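PDB 5HR4: MmeI from Methylophilus methylotrophus, which probably methylates adenine at N6 in DNA using S-adenosyl-L-methionine and, as a Type IIL restriction-modification enzyme, also cuts DNA. Local coordinates for residues Glu187-Arg192 with Glu264-Ala269; Tyr234-Pro239 with Pro255-Lys260. One frame throughout, in Å; residues are numbered along the deposited sequence.

Interaction 1: residues Glu187-Arg192 with Glu264-Ala269; sequences ELYLVR and EPLPPA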
loop_
_atom_site.group_PDB
_atom_site.type_symbol
_atom_site.label_atom_id
_atom_site.label_comp_id
_atom_site.label_asym_id
_atom_site.label_seq_id
_atom_site.Cartn_x
_atom_site.Cartn_y
_atom_site.Cartn_z
ATOM N N GLU A 187 16.117 -19.844 -9.037
ATOM C CA GLU A 187 14.737 -19.739 -8.582
ATOM C C GLU A 187 14.045 -21.093 -8.567
ATOM O O GLU A 187 13.320 -21.419 -7.616
ATOM C CB GLU A 187 13.953 -18.773 -9.470
ATOM C CG GLU A 187 14.691 -17.527 -9.935
ATOM C CD GLU A 187 15.258 -16.672 -8.803
ATOM O OE1 GLU A 187 16.001 -15.699 -9.102
ATOM O OE2 GLU A 187 14.977 -16.974 -7.619
ATOM N N LEU A 188 14.232 -21.893 -9.621
ATOM C CA LEU A 188 13.551 -23.179 -9.680
ATOM C C LEU A 188 14.265 -24.239 -8.852
ATOM O O LEU A 188 13.607 -25.137 -8.308
ATOM C CB LEU A 188 13.406 -23.619 -11.132
ATOM C CG LEU A 188 12.907 -25.004 -11.569
ATOM C CD1 LEU A 188 11.629 -25.429 -10.880
ATOM C CD2 LEU A 188 12.683 -24.946 -13.051
ATOM N N TYR A 189 15.592 -24.161 -8.732
ATOM C CA TYR A 189 16.292 -25.049 -7.806
ATOM C C TYR A 189 15.693 -24.936 -6.414
ATOM O O TYR A 189 15.373 -25.943 -5.773
ATOM C CB TYR A 189 17.777 -24.703 -7.771
ATOM C CG TYR A 189 18.698 -25.810 -7.294
ATOM C CD1 TYR A 189 18.951 -25.993 -5.944
ATOM C CD2 TYR A 189 19.346 -26.643 -8.204
ATOM C CE1 TYR A 189 19.800 -26.991 -5.499
ATOM C CE2 TYR A 189 20.190 -27.644 -7.771
ATOM C CZ TYR A 189 20.416 -27.823 -6.416
ATOM O OH TYR A 189 21.276 -28.824 -5.977
ATOM N N LEU A 190 15.481 -23.704 -5.952
ATOM C CA LEU A 190 15.112 -23.487 -4.559
ATOM C C LEU A 190 13.666 -23.897 -4.315
ATOM O O LEU A 190 13.353 -24.629 -3.366
ATOM C CB LEU A 190 15.336 -22.022 -4.200
ATOM C CG LEU A 190 15.463 -21.755 -2.700
ATOM C CD1 LEU A 190 16.899 -22.001 -2.206
ATOM C CD2 LEU A 190 14.985 -20.352 -2.374
ATOM N N VAL A 191 12.771 -23.453 -5.190
ATOM C CA VAL A 191 11.379 -23.871 -5.123
ATOM C C VAL A 191 11.243 -25.397 -5.230
ATOM O O VAL A 191 10.357 -25.992 -4.608
ATOM C CB VAL A 191 10.608 -23.109 -6.218
ATOM C CG1 VAL A 191 10.022 -24.052 -7.267
ATOM C CG2 VAL A 191 9.569 -22.158 -5.606
ATOM N N ARG A 192 12.123 -26.066 -5.975
ATOM C CA ARG A 192 12.146 -27.525 -5.919
ATOM C C ARG A 192 12.515 -28.028 -4.522
ATOM O O ARG A 192 11.818 -28.883 -3.961
ATOM C CB ARG A 192 13.104 -28.086 -6.964
ATOM C CG ARG A 192 12.535 -28.086 -8.378
ATOM C CD ARG A 192 13.652 -28.263 -9.396
ATOM N NE ARG A 192 13.134 -28.448 -10.743
ATOM C CZ ARG A 192 13.783 -29.097 -11.704
ATOM N NH1 ARG A 192 14.973 -29.628 -11.452
ATOM N NH2 ARG A 192 13.234 -29.236 -12.905
ATOM N N GLU A 264 12.285 -29.619 -16.267
ATOM C CA GLU A 264 13.460 -29.035 -16.891
ATOM C C GLU A 264 14.731 -29.541 -16.226
ATOM O O GLU A 264 14.869 -29.433 -15.007
ATOM C CB GLU A 264 13.424 -27.523 -16.814
ATOM C CG GLU A 264 14.626 -26.888 -17.459
ATOM C CD GLU A 264 14.661 -25.383 -17.294
ATOM O OE1 GLU A 264 13.787 -24.854 -16.572
ATOM O OE2 GLU A 264 15.562 -24.731 -17.886
ATOM N N PRO A 265 15.681 -30.082 -16.983
ATOM C CA PRO A 265 16.992 -30.378 -16.398
ATOM C C PRO A 265 17.700 -29.077 -16.029
ATOM O O PRO A 265 17.559 -28.055 -16.707
ATOM C CB PRO A 265 17.716 -31.129 -17.526
ATOM C CG PRO A 265 17.160 -30.502 -18.762
ATOM C CD PRO A 265 15.684 -30.279 -18.448
ATOM N N LEU A 266 18.455 -29.120 -14.938
ATOM C CA LEU A 266 19.079 -27.928 -14.400
ATOM C C LEU A 266 20.566 -28.184 -14.245
ATOM O O LEU A 266 20.962 -29.304 -13.886
ATOM C CB LEU A 266 18.501 -27.546 -13.028
ATOM C CG LEU A 266 17.186 -26.788 -12.996
ATOM C CD1 LEU A 266 16.760 -26.552 -11.548
ATOM C CD2 LEU A 266 17.287 -25.470 -13.765
ATOM N N PRO A 267 21.403 -27.176 -14.481
ATOM C CA PRO A 267 22.822 -27.318 -14.182
ATOM C C PRO A 267 23.000 -27.711 -12.731
ATOM O O PRO A 267 22.214 -27.281 -11.872
ATOM C CB PRO A 267 23.391 -25.917 -14.459
ATOM C CG PRO A 267 22.224 -25.003 -14.421
ATOM C CD PRO A 267 21.052 -25.804 -14.888
ATOM N N PRO A 268 23.980 -28.557 -12.425
ATOM C CA PRO A 268 24.252 -28.895 -11.023
ATOM C C PRO A 268 24.928 -27.741 -10.300
ATOM O O PRO A 268 25.716 -26.987 -10.880
ATOM C CB PRO A 268 25.177 -30.109 -11.121
ATOM C CG PRO A 268 25.909 -29.895 -12.442
ATOM C CD PRO A 268 24.961 -29.152 -13.357
ATOM N N ALA A 269 24.596 -27.596 -9.022
ATOM C CA ALA A 269 25.115 -26.525 -8.183
ATOM C C ALA A 269 26.372 -27.022 -7.469
ATOM O O ALA A 269 26.996 -28.000 -7.894
ATOM C CB ALA A 269 24.041 -26.067 -7.182
#
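Leu188, Tyr189 and Arg192 of helix 183-200 meet Glu264, Leu266 and Ala269 of the extended loop between helices 259-262 and 273-283 in a buried helix-to-loop packing with one hydrogen bond across it. The nearest CA atoms across the two segments, those of Tyr189 and Leu266, are 7.7 Å apart and mark where the loop passes the helix. Leu266 is the side chain at the middle of the contact, and its CD1 does most of the touching. The side chain leaves the backbone toward the helix, where Leu266 CD1 comes to 3.9 Å from Tyr189 N. It also touches Tyr189 CD2, and lies 4.2 Å from Leu188 CG. The same Leu266 CD1 lies over one face of the Arg192 guanidinium, 3.6 Å from Arg192 NH1. Arg192 itself runs out extended from CG to NE, which carries its head past Leu266 to the start of the loop. There Arg192 NH2 donates to Glu264 O over 2.7 Å. The bond is somewhat bent, with an N-H...O angle of 141°, and the oxygen is tilted 26° out of the guanidinium plane. NE is held separately by Leu261 O, and Phe233 adds a cation-pi contact, so the buried head is fixed by two carbonyls and a ring. Glu264 brings OE1 to 3.7 Å from Leu188 CD2, but the polar partner of that oxygen is His184 NE2. At the far end of the loop segment, Ala269 CB sits 4.1 Å from Tyr189 OH, approaching the ring obliquely. Tyr189 also packs edge-to-face with Phe233 and Tyr181. The arrangement is that of a proline-rich connector laid across a helix in the helical spacer region, with Tyr189 about 12 Å by side chain from the calcium ligand Cys283.

Interaction 2: residues Tyr234-Pro239 with Pro255-Lys260; sequences YVLNTP and PYINGK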
loop_
_atom_site.group_PDB
_atom_site.type_symbol
_atom_site.label_atom_id
_atom_site.label_comp_id
_atom_site.label_asym_id
_atom_site.label_seq_id
_atom_site.Cartn_x
_atom_site.Cartn_y
_atom_site.Cartn_z
ATOM N N TYR A 234 16.197 -35.710 -11.232
ATOM C CA TYR A 234 15.850 -36.494 -12.409
ATOM C C TYR A 234 14.901 -37.632 -12.042
ATOM O O TYR A 234 13.932 -37.890 -12.767
ATOM C CB TYR A 234 17.104 -37.019 -13.122
ATOM C CG TYR A 234 16.788 -38.177 -14.042
ATOM C CD1 TYR A 234 16.280 -37.971 -15.328
ATOM C CD2 TYR A 234 16.948 -39.491 -13.604
ATOM C CE1 TYR A 234 15.959 -39.062 -16.152
ATOM C CE2 TYR A 234 16.641 -40.570 -14.418
ATOM C CZ TYR A 234 16.153 -40.356 -15.685
ATOM O OH TYR A 234 15.854 -41.455 -16.458
ATOM N N VAL A 235 15.141 -38.311 -10.910
ATOM C CA VAL A 235 14.256 -39.405 -10.507
ATOM C C VAL A 235 12.831 -38.903 -10.332
ATOM O O VAL A 235 11.890 -39.458 -10.911
ATOM C CB VAL A 235 14.752 -40.086 -9.220
ATOM C CG1 VAL A 235 13.654 -41.009 -8.683
ATOM C CG2 VAL A 235 16.006 -40.874 -9.484
ATOM N N LEU A 236 12.645 -37.851 -9.524
ATOM C CA LEU A 236 11.312 -37.295 -9.281
ATOM C C LEU A 236 10.559 -36.931 -10.564
ATOM O O LEU A 236 9.357 -36.620 -10.482
ATOM C CB LEU A 236 11.417 -36.059 -8.396
ATOM C CG LEU A 236 11.977 -36.252 -6.987
ATOM C CD1 LEU A 236 12.294 -34.896 -6.381
ATOM C CD2 LEU A 236 10.978 -37.009 -6.108
ATOM N N ASN A 237 11.225 -36.947 -11.735
ATOM C CA ASN A 237 10.574 -36.729 -13.025
ATOM C C ASN A 237 10.435 -38.008 -13.835
ATOM O O ASN A 237 9.858 -37.968 -14.928
ATOM C CB ASN A 237 11.340 -35.699 -13.864
ATOM C CG ASN A 237 10.457 -35.016 -14.937
ATOM O OD1 ASN A 237 9.266 -34.714 -14.706
ATOM N ND2 ASN A 237 11.047 -34.761 -16.112
ATOM N N THR A 238 10.942 -39.133 -13.326
ATOM C CA THR A 238 10.991 -40.386 -14.065
ATOM C C THR A 238 9.946 -41.335 -13.512
ATOM O O THR A 238 10.079 -41.775 -12.361
ATOM C CB THR A 238 12.374 -41.033 -13.971
ATOM O OG1 THR A 238 13.353 -40.186 -14.590
ATOM C CG2 THR A 238 12.360 -42.390 -14.660
ATOM N N PRO A 239 8.920 -41.698 -14.277
ATOM C CA PRO A 239 7.988 -42.732 -13.813
ATOM C C PRO A 239 8.724 -44.017 -13.468
ATOM O O PRO A 239 9.823 -44.283 -13.957
ATOM C CB PRO A 239 7.039 -42.926 -14.999
ATOM C CG PRO A 239 7.728 -42.301 -16.156
ATOM C CD PRO A 239 8.612 -41.229 -15.636
ATOM N N PRO A 255 8.972 -41.018 -4.945
ATOM C CA PRO A 255 7.905 -41.206 -5.934
ATOM C C PRO A 255 8.178 -40.397 -7.184
ATOM O O PRO A 255 8.975 -39.459 -7.184
ATOM C CB PRO A 255 6.663 -40.678 -5.208
ATOM C CG PRO A 255 7.237 -39.561 -4.309
ATOM C CD PRO A 255 8.596 -40.058 -3.880
ATOM N N TYR A 256 7.463 -40.749 -8.243
ATOM C CA TYR A 256 7.382 -39.912 -9.436
ATOM C C TYR A 256 6.460 -38.715 -9.180
ATOM O O TYR A 256 5.328 -38.879 -8.695
ATOM C CB TYR A 256 6.892 -40.775 -10.608
ATOM C CG TYR A 256 6.438 -40.051 -11.859
ATOM C CD1 TYR A 256 7.332 -39.315 -12.640
ATOM C CD2 TYR A 256 5.112 -40.137 -12.291
ATOM C CE1 TYR A 256 6.903 -38.659 -13.802
ATOM C CE2 TYR A 256 4.677 -39.488 -13.445
ATOM C CZ TYR A 256 5.570 -38.752 -14.204
ATOM O OH TYR A 256 5.118 -38.103 -15.354
ATOM N N ILE A 257 6.943 -37.502 -9.482
ATOM C CA ILE A 257 6.207 -36.271 -9.187
ATOM C C ILE A 257 5.794 -35.525 -10.467
ATOM O O ILE A 257 4.637 -35.117 -10.613
ATOM C CB ILE A 257 7.023 -35.355 -8.247
ATOM C CG1 ILE A 257 7.401 -36.112 -6.978
ATOM C CG2 ILE A 257 6.228 -34.124 -7.874
ATOM C CD1 ILE A 257 6.239 -36.194 -5.997
ATOM N N ASN A 258 6.745 -35.276 -11.365
ATOM C CA ASN A 258 6.527 -34.735 -12.727
ATOM C C ASN A 258 5.975 -33.322 -12.630
ATOM O O ASN A 258 6.450 -32.517 -11.814
ATOM C CB ASN A 258 5.654 -35.624 -13.519
ATOM C CG ASN A 258 5.573 -35.217 -14.987
ATOM O OD1 ASN A 258 4.657 -35.666 -15.690
ATOM N ND2 ASN A 258 6.536 -34.379 -15.470
ATOM N N GLY A 259 4.991 -32.976 -13.464
ATOM C CA GLY A 259 4.498 -31.613 -13.428
ATOM C C GLY A 259 5.514 -30.623 -13.966
ATOM O O GLY A 259 6.709 -30.928 -13.977
ATOM N N LYS A 260 5.066 -29.435 -14.403
ATOM C CA LYS A 260 5.968 -28.346 -14.798
ATOM C C LYS A 260 7.101 -28.102 -13.799
ATOM O O LYS A 260 8.098 -27.459 -14.139
ATOM C CB LYS A 260 5.149 -27.060 -14.975
ATOM C CG LYS A 260 5.836 -25.943 -15.761
ATOM C CD LYS A 260 5.029 -24.652 -15.647
ATOM C CE LYS A 260 5.853 -23.446 -16.075
ATOM N NZ LYS A 260 5.150 -22.154 -15.827
#
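Tyr256 lies alongside Pro239, and its side chain can be followed outward across the turn that follows helix 225-235. CG stands anti to the backbone N (chi1 167°), which lays the ring along the Thr238-Pro239 backbone. Tyr256 CB is 3.8 Å from Thr238 O. Next out, Tyr256 CG comes to 3.7 Å from Pro239 CA, which sits over one face near the rim and is also met by CD2, while CD1 lies against Pro239 N and the carbonyl carbon of Thr238. Tyr256 CE1 then presents the ring edge to Asn237 O at 3.2 Å. CE1 also touches Pro239 CD, as does CZ. Pro239 CB stands only 4° off the normal through the ring centroid, the geometry of a CH-pi contact over the face. At the tip, OH makes a weak hydrogen bond to Asn258 OD1 of its own segment.

The backbone grip lies at Leu236 O, which accepts from two successive amides, Ile257 N at 2.8 Å and Asn258 N at 3.1 Å. The second donor lies in the carbonyl plane and the first is tilted 29° from it, so one oxygen satisfies both N-H groups. Beyond it, Asn237 OD1 takes a weak bond from Asn258 ND2 at 2.9 Å, the two side chains crossing with their amides inclined to each other. On the apolar side, Leu236 CD2 and Ile257 CG1 are 3.8 Å apart on side chains running the same way, and Leu236 CD2 also touches Pro255 O.

The Val235-Thr238 type I turn thus receives the approach to helix 259-262. Leu236 and Ile257 both pack on Phe262 of that helix, and they reach Cys196 and Phe195 of helix 183-200 respectively, while the backbone of Ile257 hydrogen-bonds to Leu450, in the loop before strand 455-458.

How the interactions relate
The centres of the two interactions are 14 Å apart. Along the chain the order is 187-192, 234-239, 255-260 and 264-269, so interaction 2 is nested inside the loop closed by interaction 1. Segments 255-260 and 264-269 are separated by three residues, which include the end of helix 259-262, and the two contacts do not otherwise touch. Both involve helices 183-200 and 259-262: Leu261 and Phe262 meet residues of interaction 1, and Phe262 meets residues of interaction 2. Helix 225-235 supplies Phe233 to interaction 1 and leads into the turn of interaction 2. Together they tie together helices and loops of a strand-free stretch, about half of it helix.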